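Side-chain contacts in putative uncharacterized protein TTHB071 (Thermus thermophilus, PDB 3AYV), which is of unknown function but binds zinc ions in a TIM barrel related to xylose isomerase and AP endonucleases, and may help protect against oxidative stress: residues A[60-65]-A[109-114]; A[81-86]-A[123-128]; A[114-119]-A[151-156]; A[199-204]-A[232-237]. All coordinates share one frame; numbering follows the deposited sequence.

Contact 1 of 4, residues A[60-65]-A[109-114]; sequences NLDLLS and LERALP
D62 and R111 meet end-on in a two-pronged salt bridge. R111 NH2 gives its hydrogen to D62 OD1 at 2.9 Å. R111 NH1 reaches D62 OD2 at 3.0 Å, on the syn side of that oxygen. Both bonds are nearly straight. The guanidinium keeps both oxygens close to its own plane, but the carboxylate plane is turned 35° from it. L64 lies over one face of the same guanidinium, with its CD1 3.8 Å from R111 CZ. That methyl also touches the aliphatic start of the arginine, at CB and CG. The other methyl of L64, CD2, packs on P114 CB at 4.0 Å. These contacts join the loop after strand 52-55 to the helical region after strand 92-96 of the TIM barrel. Segment 60-65 leads into helix 68-87. Segment 109-114 spans the join between helix 105-110 and helix 112-118. D62 is held from its own side as well. The backbone N of L64 donates to D62 OD1 at 2.9 Å, which makes an Asx turn. This N-H and R111 NH2 approach OD1 from opposite faces of the carboxylate. The type I turn from D62 to S65 brings L64 N back to this oxygen. D62 CG stands anti to its own N (chi1 -178°), which carries the carboxylate across to the arginine. An alanine here is likely to leave the R111 charge without its mate and the Asx turn without its acceptor. Further out, T74 OG1 of helix 68-87 bonds to D62 N, and R111 also touches I99 and P100.

Contact 2 of 4, residues A[81-86]-A[123-128]; sequences GLDRAA and VRRART
D83 and R125 form the polar part of this contact, through a single carboxylate oxygen. R125 NH2 comes within 2.6 Å of D83 OD1, in a salt bridge whose hydrogen bond is bent to 135°. R125 NE also lies 3.0 Å from D83 OD1, but its bond is weak and strongly bent. The two nitrogens thus share one oxygen. The two side chains cross at about a right angle, and their flat groups stand steeply to each other. R125 starts with CG anti to its backbone N (chi1 -174°) and then bends at chi2, which turns the guanidinium toward D83. Helices 68-87 and 120-129 are neighbours on the outside of the TIM barrel. Their segments run nearly parallel here, crossing at -15° with axes 10.0 Å apart. The apolar part is carried by L82. Its CD1 methyl packs on A126 CB at 4.1 Å, and lies as near to R125 CB. It also rests 3.8 Å from A126 N, against the helix backbone. L82 and A126 are both buried, and both reach L133 of strand 132-136 beneath the helices. D83 and R125 are partly exposed. L129 touches L82, D83 and A86 further along helix 120-129.

Contact 3 of 4, residues A[114-119]-A[151-156]; sequences PLAEAL and EAHAGE
Two of the helices packed outside the TIM barrel meet here near their C-terminal ends: 112-118 and 147-153. They are joined by a side-chain-to-carbonyl hydrogen bond. H153 NE2 donates to A116 O at 2.8 Å, with an N-H...O angle of 150°. This bond shows that NE2 carries a proton. H153 CG stands anti to its carbonyl carbon, which sends the ring toward helix 112-118. The oxygen lies at the edge of the imidazole, with the bond tilted 17° from the ring plane. The donor stands well to the side of the carbonyl, at a C=O...N angle of 121°. A116 O also receives a weak bond from L119 N, near the end of its helix. The imidazole thus adds a donor to this C-terminal carbonyl. A116 CB touches A152 CB at 3.8 Å, and these small side chains let the backbones come close. A116 CB is also 4.0 Å from H153 NE2, and L119 CB comes to 4.1 Å from the same nitrogen. Just past H153 the chain turns back. A154 has positive phi, and a type I' turn runs from H153 to E156. G155 in this turn has backbone angles that call for glycine. V123 of helix 120-129 touches both H153 and E156. The turn leads toward strand 158-162, as expected of the link from a helix to the next strand in the repeating beta-alpha pattern of a TIM barrel.

Contact 4 of 4, residues A[199-204]-A[232-237]; sequences WNLGRG and LAFLQA
L201 and F234 make the main contact, and the loop segment reaches them after W199 and N200. The N-H of L201 bonds to S231 OG, close to the start of helix 229-240. L201 CB then sits over one face of the F234 ring, offset toward the rim. This is a CH-pi contact, 4.0 Å from CB to the ring centroid and 25° off the normal. The two side chains cross at about a right angle. CG of F234 is anti to the backbone N (chi1 -172°), which swings the ring out to the loop. L201 CD1 lies by F234 CD1 and meets L235 CD2 at 3.7 Å. An alanine in place of F234 would probably open a gap beside L201 CB and leave G202 without its aromatic neighbour. G202 comes next, in the type II turn from N200 to R203, with its CA 3.9 Å from F234 CE2. Its backbone angles by themselves favour glycine. Then R203 lays NH2 over the W199 ring, and its NH1 forms a salt bridge with E226. L201 and L235 both touch L188 of strand 185-188. The contact thus packs the long loop after this strand against the last helix of a TIM barrel.

How the contacts relate
Contacts 1 and 3 are neighbours, contact 2 touches contact 3 but not contact 1, and contact 4 lies across the chain's centre from all three. Contacts 1 and 3 both use helix 112-118 and share P114. L63 packs on L119 between them. Contacts 2 and 3 meet through the R127-E156 salt bridge. Each contact mixes buried and more open residues. D62, L82 with A126, A116 with L119, and L201 with L235 are buried. P114, A152 and G202 are exposed. Contacts 1 and 2 each pair an aspartate with an arginine beside a leucine, but only in contact 1 is the aspartate buried. Contact 3 relies on a histidine-to-carbonyl bond, whereas contact 4 is wholly apolar across its segments.

Contact 1 of 4, residues A[60-65]-A[109-114]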
loop_
_atom_site.group_PDB
_atom_site.type_symbol
_atom_site.label_atom_id
_atom_site.label_comp_id
_atom_site.label_asym_id
_atom_site.label_seq_id
_atom_site.Cartn_x
_atom_site.Cartn_y
_atom_site.Cartn_z
ATOM N N ASN A 60 6.091 -4.989 -12.279
ATOM C CA ASN A 60 6.785 -4.582 -13.504
ATOM C C ASN A 60 6.419 -3.203 -14.021
ATOM O O ASN A 60 6.598 -2.916 -15.193
ATOM C CB ASN A 60 6.571 -5.618 -14.613
ATOM C CG ASN A 60 7.004 -7.009 -14.190
ATOM O OD1 ASN A 60 6.171 -7.918 -14.045
ATOM N ND2 ASN A 60 8.314 -7.175 -13.949
ATOM N N LEU A 61 5.907 -2.345 -13.144
ATOM C CA LEU A 61 5.578 -0.990 -13.566
ATOM C C LEU A 61 6.554 0.033 -12.994
ATOM O O LEU A 61 7.073 -0.138 -11.895
ATOM C CB LEU A 61 4.154 -0.618 -13.109
ATOM C CG LEU A 61 3.051 -1.579 -13.602
ATOM C CD1 LEU A 61 1.666 -1.149 -13.096
ATOM C CD2 LEU A 61 3.032 -1.767 -15.110
ATOM N N ASP A 62 6.766 1.115 -13.748
ATOM C CA ASP A 62 7.581 2.233 -13.309
ATOM C C ASP A 62 7.329 3.417 -14.244
ATOM O O ASP A 62 7.604 3.333 -15.459
ATOM C CB ASP A 62 9.085 1.847 -13.319
ATOM C CG ASP A 62 9.964 2.963 -12.834
ATOM O OD1 ASP A 62 9.435 3.949 -12.269
ATOM O OD2 ASP A 62 11.203 2.870 -13.012
ATOM N N LEU A 63 6.816 4.514 -13.678
ATOM C CA LEU A 63 6.630 5.750 -14.445
ATOM C C LEU A 63 7.948 6.291 -15.034
ATOM O O LEU A 63 7.933 7.042 -16.024
ATOM C CB LEU A 63 5.954 6.838 -13.587
ATOM C CG LEU A 63 4.482 6.574 -13.222
ATOM C CD1 LEU A 63 4.009 7.665 -12.241
ATOM C CD2 LEU A 63 3.612 6.572 -14.517
ATOM N N LEU A 64 9.058 5.903 -14.424
ATOM C CA LEU A 64 10.367 6.403 -14.821
ATOM C C LEU A 64 11.192 5.303 -15.498
ATOM O O LEU A 64 12.422 5.438 -15.612
ATOM C CB LEU A 64 11.107 6.944 -13.603
ATOM C CG LEU A 64 10.438 8.069 -12.807
ATOM C CD1 LEU A 64 11.424 8.451 -11.727
ATOM C CD2 LEU A 64 10.093 9.291 -13.722
ATOM N N SER A 65 10.530 4.224 -15.921
ATOM C CA SER A 65 11.211 3.179 -16.698
ATOM C C SER A 65 11.987 3.763 -17.912
ATOM O O SER A 65 11.461 4.625 -18.642
ATOM C CB SER A 65 10.197 2.174 -17.252
ATOM O OG SER A 65 10.894 1.112 -17.933
ATOM N N LEU A 109 17.449 9.092 -4.730
ATOM C CA LEU A 109 17.205 10.518 -4.533
ATOM C C LEU A 109 17.016 11.238 -5.854
ATOM O O LEU A 109 16.121 12.080 -5.984
ATOM C CB LEU A 109 18.366 11.146 -3.713
ATOM C CG LEU A 109 18.191 12.647 -3.403
ATOM C CD1 LEU A 109 16.857 12.965 -2.678
ATOM C CD2 LEU A 109 19.416 13.182 -2.603
ATOM N N GLU A 110 17.816 10.887 -6.860
ATOM C CA GLU A 110 17.701 11.535 -8.167
ATOM C C GLU A 110 16.362 11.239 -8.867
ATOM O O GLU A 110 15.934 11.994 -9.712
ATOM C CB GLU A 110 18.850 11.111 -9.085
ATOM C CG GLU A 110 20.198 11.694 -8.665
ATOM C CD GLU A 110 21.348 11.139 -9.510
ATOM O OE1 GLU A 110 21.865 10.038 -9.185
ATOM O OE2 GLU A 110 21.727 11.799 -10.509
ATOM N N ARG A 111 15.710 10.136 -8.502
ATOM C CA ARG A 111 14.411 9.823 -9.066
ATOM C C ARG A 111 13.301 10.658 -8.449
ATOM O O ARG A 111 12.195 10.668 -9.010
ATOM C CB ARG A 111 14.049 8.359 -8.818
ATOM C CG ARG A 111 14.742 7.336 -9.703
ATOM C CD ARG A 111 14.377 5.892 -9.225
ATOM N NE ARG A 111 12.926 5.679 -9.154
ATOM C CZ ARG A 111 12.218 5.071 -10.105
ATOM N NH1 ARG A 111 12.841 4.591 -11.184
ATOM N NH2 ARG A 111 10.887 4.922 -9.988
ATOM N N ALA A 112 13.548 11.304 -7.303
ATOM C CA ALA A 112 12.412 11.873 -6.513
ATOM C C ALA A 112 11.589 12.939 -7.256
ATOM O O ALA A 112 10.345 12.862 -7.317
ATOM C CB ALA A 112 12.897 12.423 -5.176
ATOM N N LEU A 113 12.249 13.969 -7.772
ATOM C CA LEU A 113 11.476 15.025 -8.433
ATOM C C LEU A 113 10.943 14.591 -9.811
ATOM O O LEU A 113 9.809 14.949 -10.169
ATOM C CB LEU A 113 12.236 16.371 -8.482
ATOM C CG LEU A 113 12.075 17.234 -7.201
ATOM C CD1 LEU A 113 10.604 17.614 -6.922
ATOM C CD2 LEU A 113 12.719 16.599 -5.967
ATOM N N PRO A 114 11.731 13.792 -10.580
ATOM C CA PRO A 114 11.147 13.262 -11.806
ATOM C C PRO A 114 9.899 12.417 -11.528
ATOM O O PRO A 114 8.927 12.471 -12.302
ATOM C CB PRO A 114 12.292 12.405 -12.386
ATOM C CG PRO A 114 13.510 13.220 -12.020
ATOM C CD PRO A 114 13.202 13.639 -10.587
#

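Contact 2 of 4, residues A[81-86]-A[123-128]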
loop_
_atom_site.group_PDB
_atom_site.type_symbol
_atom_site.label_atom_id
_atom_site.label_comp_id
_atom_site.label_asym_id
_atom_site.label_seq_id
_atom_site.Cartn_x
_atom_site.Cartn_y
_atom_site.Cartn_z
ATOM N N GLY A 81 -6.855 1.972 -12.762
ATOM C CA GLY A 81 -7.002 1.488 -11.397
ATOM C C GLY A 81 -7.723 2.529 -10.536
ATOM O O GLY A 81 -8.569 2.166 -9.700
ATOM N N LEU A 82 -7.396 3.809 -10.739
ATOM C CA LEU A 82 -8.071 4.876 -9.969
ATOM C C LEU A 82 -9.561 4.948 -10.352
ATOM O O LEU A 82 -10.415 5.104 -9.477
ATOM C CB LEU A 82 -7.395 6.247 -10.138
ATOM C CG LEU A 82 -6.127 6.510 -9.309
ATOM C CD1 LEU A 82 -5.477 7.800 -9.769
ATOM C CD2 LEU A 82 -6.384 6.529 -7.773
ATOM N N ASP A 83 -9.867 4.830 -11.638
ATOM C CA ASP A 83 -11.289 4.730 -12.080
ATOM C C ASP A 83 -12.047 3.628 -11.340
ATOM O O ASP A 83 -13.157 3.846 -10.813
ATOM C CB ASP A 83 -11.386 4.492 -13.583
ATOM C CG ASP A 83 -10.997 5.702 -14.401
ATOM O OD1 ASP A 83 -11.056 6.844 -13.885
ATOM O OD2 ASP A 83 -10.620 5.509 -15.579
ATOM N N ARG A 84 -11.462 2.439 -11.302
ATOM C CA ARG A 84 -12.047 1.313 -10.580
ATOM C C ARG A 84 -12.172 1.531 -9.073
ATOM O O ARG A 84 -13.166 1.115 -8.458
ATOM C CB ARG A 84 -11.256 0.026 -10.878
ATOM C CG ARG A 84 -11.382 -0.460 -12.316
ATOM C CD ARG A 84 -12.841 -0.753 -12.737
ATOM N NE ARG A 84 -12.896 -1.585 -13.943
ATOM C CZ ARG A 84 -14.017 -1.898 -14.582
ATOM N NH1 ARG A 84 -15.195 -1.409 -14.155
ATOM N NH2 ARG A 84 -13.966 -2.688 -15.654
ATOM N N ALA A 85 -11.160 2.157 -8.469
ATOM C CA ALA A 85 -11.178 2.503 -7.055
ATOM C C ALA A 85 -12.399 3.363 -6.744
ATOM O O ALA A 85 -13.121 3.110 -5.770
ATOM C CB ALA A 85 -9.878 3.253 -6.677
ATOM N N ALA A 86 -12.642 4.357 -7.593
ATOM C CA ALA A 86 -13.757 5.302 -7.401
ATOM C C ALA A 86 -15.092 4.578 -7.535
ATOM O O ALA A 86 -16.022 4.835 -6.761
ATOM C CB ALA A 86 -13.665 6.449 -8.407
ATOM N N VAL A 123 -2.035 12.173 -9.562
ATOM C CA VAL A 123 -2.528 12.963 -8.425
ATOM C C VAL A 123 -3.792 13.755 -8.837
ATOM O O VAL A 123 -4.766 13.838 -8.067
ATOM C CB VAL A 123 -1.433 13.907 -7.887
ATOM C CG1 VAL A 123 -1.977 14.864 -6.806
ATOM C CG2 VAL A 123 -0.309 13.053 -7.263
ATOM N N ARG A 124 -3.760 14.316 -10.043
ATOM C CA ARG A 124 -4.902 15.097 -10.532
ATOM C C ARG A 124 -6.141 14.217 -10.685
ATOM O O ARG A 124 -7.256 14.631 -10.289
ATOM C CB ARG A 124 -4.562 15.838 -11.830
ATOM C CG ARG A 124 -3.521 16.963 -11.647
ATOM C CD ARG A 124 -3.029 17.468 -13.021
ATOM N NE ARG A 124 -4.145 17.911 -13.862
ATOM C CZ ARG A 124 -4.017 18.489 -15.058
ATOM N NH1 ARG A 124 -2.813 18.692 -15.586
ATOM N NH2 ARG A 124 -5.100 18.868 -15.732
ATOM N N ARG A 125 -5.963 13.000 -11.208
ATOM C CA ARG A 125 -7.088 12.067 -11.390
ATOM C C ARG A 125 -7.677 11.651 -10.039
ATOM O O ARG A 125 -8.904 11.594 -9.880
ATOM C CB ARG A 125 -6.677 10.817 -12.225
ATOM C CG ARG A 125 -7.833 9.866 -12.591
ATOM C CD ARG A 125 -8.965 10.604 -13.358
ATOM N NE ARG A 125 -10.017 9.691 -13.847
ATOM C CZ ARG A 125 -11.320 9.982 -13.892
ATOM N NH1 ARG A 125 -11.766 11.159 -13.462
ATOM N NH2 ARG A 125 -12.195 9.086 -14.340
ATOM N N ALA A 126 -6.801 11.326 -9.091
ATOM C CA ALA A 126 -7.208 10.993 -7.721
ATOM C C ALA A 126 -8.023 12.141 -7.090
ATOM O O ALA A 126 -9.084 11.910 -6.475
ATOM C CB ALA A 126 -5.960 10.665 -6.871
ATOM N N ARG A 127 -7.559 13.365 -7.308
ATOM C CA ARG A 127 -8.232 14.549 -6.761
ATOM C C ARG A 127 -9.635 14.680 -7.363
ATOM O O ARG A 127 -10.626 14.841 -6.617
ATOM C CB ARG A 127 -7.386 15.800 -7.003
ATOM C CG ARG A 127 -7.997 17.075 -6.455
ATOM C CD ARG A 127 -6.974 18.180 -6.177
ATOM N NE ARG A 127 -6.002 18.338 -7.244
ATOM C CZ ARG A 127 -4.682 18.204 -7.107
ATOM N NH1 ARG A 127 -4.122 17.917 -5.930
ATOM N NH2 ARG A 127 -3.918 18.356 -8.169
ATOM N N THR A 128 -9.732 14.564 -8.686
ATOM C CA THR A 128 -11.039 14.608 -9.381
ATOM C C THR A 128 -12.027 13.574 -8.845
ATOM O O THR A 128 -13.210 13.888 -8.579
ATOM C CB THR A 128 -10.868 14.441 -10.916
ATOM O OG1 THR A 128 -10.128 15.553 -11.415
ATOM C CG2 THR A 128 -12.244 14.334 -11.631
#

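Contact 3 of 4, residues A[114-119]-A[151-156]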
loop_
_atom_site.group_PDB
_atom_site.type_symbol
_atom_site.label_atom_id
_atom_site.label_comp_id
_atom_site.label_asym_id
_atom_site.label_seq_id
_atom_site.Cartn_x
_atom_site.Cartn_y
_atom_site.Cartn_z
ATOM N N PRO A 114 11.731 13.792 -10.580
ATOM C CA PRO A 114 11.147 13.262 -11.806
ATOM C C PRO A 114 9.899 12.417 -11.528
ATOM O O PRO A 114 8.927 12.471 -12.302
ATOM C CB PRO A 114 12.292 12.405 -12.386
ATOM C CG PRO A 114 13.510 13.220 -12.020
ATOM C CD PRO A 114 13.202 13.639 -10.587
ATOM N N LEU A 115 9.910 11.651 -10.440
ATOM C CA LEU A 115 8.695 10.911 -10.039
ATOM C C LEU A 115 7.525 11.861 -9.665
ATOM O O LEU A 115 6.397 11.671 -10.131
ATOM C CB LEU A 115 8.971 9.921 -8.905
ATOM C CG LEU A 115 7.726 9.113 -8.459
ATOM C CD1 LEU A 115 7.313 8.174 -9.611
ATOM C CD2 LEU A 115 8.064 8.324 -7.203
ATOM N N ALA A 116 7.807 12.907 -8.896
ATOM C CA ALA A 116 6.749 13.856 -8.500
ATOM C C ALA A 116 6.108 14.433 -9.754
ATOM O O ALA A 116 4.878 14.592 -9.830
ATOM C CB ALA A 116 7.335 14.987 -7.640
ATOM N N GLU A 117 6.949 14.760 -10.737
ATOM C CA GLU A 117 6.459 15.298 -11.986
ATOM C C GLU A 117 5.625 14.272 -12.755
ATOM O O GLU A 117 4.536 14.577 -13.219
ATOM C CB GLU A 117 7.633 15.813 -12.835
ATOM C CG GLU A 117 7.204 16.200 -14.251
ATOM C CD GLU A 117 8.376 16.648 -15.097
ATOM O OE1 GLU A 117 8.535 17.876 -15.293
ATOM O OE2 GLU A 117 9.143 15.757 -15.540
ATOM N N ALA A 118 6.130 13.046 -12.866
ATOM C CA ALA A 118 5.433 11.989 -13.591
ATOM C C ALA A 118 4.089 11.631 -12.936
ATOM O O ALA A 118 3.149 11.146 -13.616
ATOM C CB ALA A 118 6.340 10.740 -13.709
ATOM N N LEU A 119 3.985 11.886 -11.642
ATOM C CA LEU A 119 2.757 11.597 -10.903
ATOM C C LEU A 119 1.701 12.691 -11.067
ATOM O O LEU A 119 0.589 12.525 -10.582
ATOM C CB LEU A 119 3.045 11.413 -9.421
ATOM C CG LEU A 119 3.664 10.044 -9.079
ATOM C CD1 LEU A 119 4.159 10.110 -7.674
ATOM C CD2 LEU A 119 2.584 8.938 -9.242
ATOM N N GLU A 151 6.854 16.194 -0.432
ATOM C CA GLU A 151 6.912 17.656 -0.250
ATOM C C GLU A 151 6.494 18.391 -1.518
ATOM O O GLU A 151 5.805 19.412 -1.452
ATOM C CB GLU A 151 8.327 18.100 0.042
ATOM C CG GLU A 151 8.972 17.629 1.272
ATOM C CD GLU A 151 10.371 18.231 1.322
ATOM O OE1 GLU A 151 11.345 17.566 0.861
ATOM O OE2 GLU A 151 10.470 19.404 1.731
ATOM N N ALA A 152 6.952 17.892 -2.671
ATOM C CA ALA A 152 6.583 18.496 -3.949
ATOM C C ALA A 152 5.072 18.507 -4.133
ATOM O O ALA A 152 4.509 19.450 -4.727
ATOM C CB ALA A 152 7.295 17.800 -5.144
ATOM N N HIS A 153 4.389 17.496 -3.593
ATOM C CA HIS A 153 2.945 17.451 -3.746
ATOM C C HIS A 153 2.168 18.168 -2.629
ATOM O O HIS A 153 0.932 18.270 -2.689
ATOM C CB HIS A 153 2.457 16.040 -4.072
ATOM C CG HIS A 153 2.638 15.696 -5.518
ATOM N ND1 HIS A 153 1.850 16.247 -6.510
ATOM C CD2 HIS A 153 3.569 14.941 -6.153
ATOM C CE1 HIS A 153 2.254 15.803 -7.689
ATOM N NE2 HIS A 153 3.298 15.009 -7.501
ATOM N N ALA A 154 2.920 18.703 -1.668
ATOM C CA ALA A 154 2.410 19.649 -0.664
ATOM C C ALA A 154 1.123 19.177 -0.013
ATOM O O ALA A 154 0.146 19.920 0.028
ATOM C CB ALA A 154 2.186 21.027 -1.320
ATOM N N GLY A 155 1.107 17.939 0.462
ATOM C CA GLY A 155 -0.065 17.425 1.167
ATOM C C GLY A 155 -1.107 16.703 0.325
ATOM O O GLY A 155 -2.059 16.141 0.881
ATOM N N GLU A 156 -0.955 16.721 -0.999
ATOM C CA GLU A 156 -1.881 16.027 -1.909
ATOM C C GLU A 156 -1.515 14.546 -2.127
ATOM O O GLU A 156 -2.239 13.810 -2.812
ATOM C CB GLU A 156 -1.950 16.744 -3.265
ATOM C CG GLU A 156 -2.430 18.215 -3.101
ATOM C CD GLU A 156 -3.801 18.243 -2.471
ATOM O OE1 GLU A 156 -4.742 17.702 -3.097
ATOM O OE2 GLU A 156 -3.933 18.760 -1.338
#

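Contact 4 of 4, residues A[199-204]-A[232-237]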
loop_
_atom_site.group_PDB
_atom_site.type_symbol
_atom_site.label_atom_id
_atom_site.label_comp_id
_atom_site.label_asym_id
_atom_site.label_seq_id
_atom_site.Cartn_x
_atom_site.Cartn_y
_atom_site.Cartn_z
ATOM N N TRP A 199 3.767 -12.722 6.995
ATOM C CA TRP A 199 3.294 -13.527 8.119
ATOM C C TRP A 199 2.445 -12.664 9.045
ATOM O O TRP A 199 2.520 -11.429 9.002
ATOM C CB TRP A 199 4.463 -14.061 8.925
ATOM C CG TRP A 199 5.292 -15.156 8.279
ATOM C CD1 TRP A 199 4.927 -15.997 7.252
ATOM C CD2 TRP A 199 6.604 -15.558 8.682
ATOM N NE1 TRP A 199 5.958 -16.886 6.986
ATOM C CE2 TRP A 199 6.994 -16.633 7.849
ATOM C CE3 TRP A 199 7.500 -15.102 9.659
ATOM C CZ2 TRP A 199 8.244 -17.265 7.981
ATOM C CZ3 TRP A 199 8.747 -15.723 9.779
ATOM C CH2 TRP A 199 9.101 -16.788 8.945
ATOM N N ASN A 200 1.647 -13.319 9.884
ATOM C CA ASN A 200 0.951 -12.632 10.982
ATOM C C ASN A 200 1.864 -11.867 11.929
ATOM O O ASN A 200 3.009 -12.257 12.174
ATOM C CB ASN A 200 0.150 -13.653 11.817
ATOM C CG ASN A 200 -1.178 -13.998 11.188
ATOM O OD1 ASN A 200 -1.479 -15.164 10.933
ATOM N ND2 ASN A 200 -1.981 -12.998 10.937
ATOM N N LEU A 201 1.342 -10.775 12.481
ATOM C CA LEU A 201 2.045 -10.024 13.528
ATOM C C LEU A 201 2.400 -10.997 14.648
ATOM O O LEU A 201 1.612 -11.890 14.936
ATOM C CB LEU A 201 1.139 -8.920 14.070
ATOM C CG LEU A 201 0.642 -7.895 13.046
ATOM C CD1 LEU A 201 -0.199 -6.797 13.750
ATOM C CD2 LEU A 201 1.843 -7.295 12.295
ATOM N N GLY A 202 3.584 -10.847 15.224
ATOM C CA GLY A 202 4.039 -11.710 16.326
ATOM C C GLY A 202 4.889 -12.891 15.861
ATOM O O GLY A 202 5.546 -13.537 16.683
ATOM N N ARG A 203 4.914 -13.152 14.555
ATOM C CA ARG A 203 5.573 -14.355 14.017
ATOM C C ARG A 203 7.030 -14.139 13.603
ATOM O O ARG A 203 7.753 -15.106 13.343
ATOM C CB ARG A 203 4.777 -14.949 12.849
ATOM C CG ARG A 203 3.415 -15.573 13.216
ATOM C CD ARG A 203 3.067 -16.739 12.255
ATOM N NE ARG A 203 4.280 -17.491 11.961
ATOM C CZ ARG A 203 4.581 -18.112 10.819
ATOM N NH1 ARG A 203 3.755 -18.131 9.785
ATOM N NH2 ARG A 203 5.743 -18.720 10.728
ATOM N N GLY A 204 7.472 -12.888 13.564
ATOM C CA GLY A 204 8.777 -12.588 12.994
ATOM C C GLY A 204 9.589 -11.677 13.875
ATOM O O GLY A 204 9.488 -11.726 15.104
ATOM N N LEU A 232 -5.113 -9.664 14.151
ATOM C CA LEU A 232 -6.166 -8.876 14.786
ATOM C C LEU A 232 -6.082 -8.969 16.325
ATOM O O LEU A 232 -6.203 -7.953 17.037
ATOM C CB LEU A 232 -7.532 -9.291 14.232
ATOM C CG LEU A 232 -8.734 -8.430 14.625
ATOM C CD1 LEU A 232 -8.455 -6.899 14.489
ATOM C CD2 LEU A 232 -9.958 -8.872 13.809
ATOM N N ALA A 233 -5.835 -10.185 16.822
ATOM C CA ALA A 233 -5.643 -10.446 18.249
ATOM C C ALA A 233 -4.403 -9.752 18.806
ATOM O O ALA A 233 -4.422 -9.260 19.939
ATOM C CB ALA A 233 -5.583 -11.971 18.523
ATOM N N PHE A 234 -3.322 -9.717 18.014
ATOM C CA PHE A 234 -2.122 -8.948 18.362
ATOM C C PHE A 234 -2.493 -7.453 18.519
ATOM O O PHE A 234 -2.111 -6.812 19.511
ATOM C CB PHE A 234 -1.024 -9.135 17.279
ATOM C CG PHE A 234 0.324 -8.532 17.638
ATOM C CD1 PHE A 234 0.557 -7.157 17.502
ATOM C CD2 PHE A 234 1.363 -9.338 18.089
ATOM C CE1 PHE A 234 1.804 -6.605 17.830
ATOM C CE2 PHE A 234 2.621 -8.797 18.421
ATOM C CZ PHE A 234 2.838 -7.429 18.289
ATOM N N LEU A 235 -3.254 -6.917 17.563
ATOM C CA LEU A 235 -3.583 -5.482 17.569
ATOM C C LEU A 235 -4.454 -5.118 18.786
ATOM O O LEU A 235 -4.269 -4.063 19.429
ATOM C CB LEU A 235 -4.292 -5.069 16.272
ATOM C CG LEU A 235 -3.417 -5.063 15.007
ATOM C CD1 LEU A 235 -4.228 -4.716 13.770
ATOM C CD2 LEU A 235 -2.291 -4.051 15.208
ATOM N N GLN A 236 -5.402 -6.002 19.076
ATOM C CA GLN A 236 -6.309 -5.823 20.193
ATOM C C GLN A 236 -5.608 -5.830 21.556
ATOM O O GLN A 236 -5.957 -5.014 22.420
ATOM C CB GLN A 236 -7.424 -6.855 20.127
ATOM C CG GLN A 236 -8.525 -6.471 19.149
ATOM C CD GLN A 236 -9.459 -7.624 18.851
ATOM O OE1 GLN A 236 -10.501 -7.441 18.224
ATOM N NE2 GLN A 236 -9.081 -8.827 19.280
ATOM N N ALA A 237 -4.645 -6.732 21.749
ATOM C CA ALA A 237 -3.824 -6.771 22.968
ATOM C C ALA A 237 -2.953 -5.527 23.056
ATOM O O ALA A 237 -2.730 -4.983 24.129
ATOM C CB ALA A 237 -2.944 -8.016 22.997
#